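Low molecular weight heat shock protein (Xanthomonas axonopodis pv. citri, PDB 3GLA) probably acts as a molecular chaperone of the alpha-crystallin (Hsp20) family, binding unfolding proteins under stress to keep them from aggregating. Local coordinates at residues Ser50-Thr53 with Glu54-Ser57. Numbering follows the deposited sequence.
Sequences STET and ERFS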
loop_
_atom_site.group_PDB
_atom_site.type_symbol
_atom_site.label_atom_id
_atom_site.label_comp_id
_atom_site.label_asym_id
_atom_site.label_seq_id
_atom_site.Cartn_x
_atom_site.Cartn_y
_atom_site.Cartn_z
ATOM N N SER B 50 12.398 -10.122 5.992
ATOM C CA SER B 50 12.565 -11.094 7.027
ATOM C C SER B 50 13.489 -12.180 6.514
ATOM O O SER B 50 13.917 -13.029 7.306
ATOM C CB SER B 50 11.143 -11.661 7.459
ATOM O OG SER B 50 10.636 -12.404 6.402
ATOM N N THR B 51 13.773 -12.198 5.225
ATOM C CA THR B 51 14.707 -13.216 4.653
ATOM C C THR B 51 16.040 -12.505 4.404
ATOM O O THR B 51 16.029 -11.485 3.751
ATOM C CB THR B 51 14.186 -13.718 3.343
ATOM O OG1 THR B 51 12.942 -14.366 3.633
ATOM C CG2 THR B 51 15.144 -14.742 2.720
ATOM N N GLU B 52 17.147 -13.063 4.899
ATOM C CA GLU B 52 18.492 -12.473 4.576
ATOM C C GLU B 52 18.436 -11.018 5.051
ATOM O O GLU B 52 18.919 -10.123 4.303
ATOM C CB GLU B 52 18.751 -12.391 3.085
ATOM C CG GLU B 52 18.976 -13.814 2.350
ATOM C CD GLU B 52 20.011 -14.665 3.064
ATOM O OE1 GLU B 52 19.695 -15.846 3.347
ATOM O OE2 GLU B 52 21.132 -14.148 3.370
ATOM N N THR B 53 17.942 -10.828 6.277
ATOM C CA THR B 53 17.685 -9.470 6.832
ATOM C C THR B 53 18.978 -8.694 6.879
ATOM O O THR B 53 19.018 -7.462 6.641
ATOM C CB THR B 53 17.097 -9.629 8.247
ATOM O OG1 THR B 53 15.866 -10.387 8.121
ATOM C CG2 THR B 53 16.660 -8.299 8.818
ATOM N N GLU B 54 20.082 -9.392 7.142
ATOM C CA GLU B 54 21.343 -8.731 7.259
ATOM C C GLU B 54 21.831 -8.057 5.905
ATOM O O GLU B 54 22.677 -7.227 5.903
ATOM C CB GLU B 54 22.391 -9.795 7.687
ATOM C CG GLU B 54 22.784 -10.777 6.618
ATOM C CD GLU B 54 21.765 -11.951 6.598
ATOM O OE1 GLU B 54 21.905 -12.743 5.600
ATOM O OE2 GLU B 54 20.850 -12.001 7.568
ATOM N N ARG B 55 21.246 -8.411 4.771
ATOM C CA ARG B 55 21.670 -7.845 3.504
ATOM C C ARG B 55 20.869 -6.553 3.287
ATOM O O ARG B 55 21.159 -5.898 2.304
ATOM C CB ARG B 55 21.243 -8.761 2.387
ATOM C CG ARG B 55 21.920 -10.088 2.616
ATOM C CD ARG B 55 22.264 -10.773 1.351
ATOM N NE ARG B 55 23.197 -11.894 1.565
ATOM C CZ ARG B 55 22.964 -13.168 1.222
ATOM N NH1 ARG B 55 23.920 -14.058 1.519
ATOM N NH2 ARG B 55 21.816 -13.556 0.550
ATOM N N PHE B 56 19.886 -6.242 4.144
ATOM C CA PHE B 56 19.102 -4.993 3.931
ATOM C C PHE B 56 19.853 -3.833 4.459
ATOM O O PHE B 56 20.411 -3.897 5.558
ATOM C CB PHE B 56 17.771 -5.087 4.646
ATOM C CG PHE B 56 16.803 -5.902 3.804
ATOM C CD1 PHE B 56 15.821 -5.268 3.105
ATOM C CD2 PHE B 56 16.968 -7.291 3.775
ATOM C CE1 PHE B 56 14.889 -6.018 2.287
ATOM C CE2 PHE B 56 16.082 -8.025 2.963
ATOM C CZ PHE B 56 15.116 -7.404 2.215
ATOM N N SER B 57 19.943 -2.796 3.638
ATOM C CA SER B 57 20.516 -1.560 4.134
ATOM C C SER B 57 19.470 -0.634 4.558
ATOM O O SER B 57 19.795 0.450 5.122
ATOM C CB SER B 57 21.312 -0.970 2.969
ATOM O OG SER B 57 20.345 -0.651 1.934
HETATM O O HOH W 1 19.602 -5.254 8.074
HETATM O O HOH W 2 17.785 -13.154 8.053
#
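Glu52 sets CG anti to its carbonyl carbon (chi1 -70°) and bends at chi2, while Arg55 bends at its own chi2, and the two side chains run alongside each other in the same direction. Glu52 OE2 thereby settles over a face of the guanidinium, 3.0 Å from Arg55 NH2, a salt bridge of charges alone, since no N-H points at the oxygen. Glu54 crosses Glu52 at a slant, its carboxylate plane nearly perpendicular to that of Glu52, and its OE1 comes within 2.7 Å of Glu52 OE2. The backbone winds through a short 3-10 turn: Arg55 N donates to Glu52 O (2.9 Å) and Phe56 N to Thr53 O (2.9 Å). The Phe56 ring turns its edge to the carbonyls, with CD2 3.5 Å from Glu52 O. One water bridges Thr53 O and Phe56 O; another accepts from Thr53 N and reaches Glu54 OE2 weakly. Thr53 OG1 bonds back to Ser49 O. The turn lies in the loop that leads from strand 38-45 into strand 56-58, where Phe56 joins a strand of the second subunit in an antiparallel ladder, and Arg55 NH2 forms a salt bridge with Glu12 of that subunit. Arg55, shared with Glu12 of the second subunit, thus probably offsets the crowding of Glu52 and Glu54, although the close carboxylates may also favour protonation of one of them.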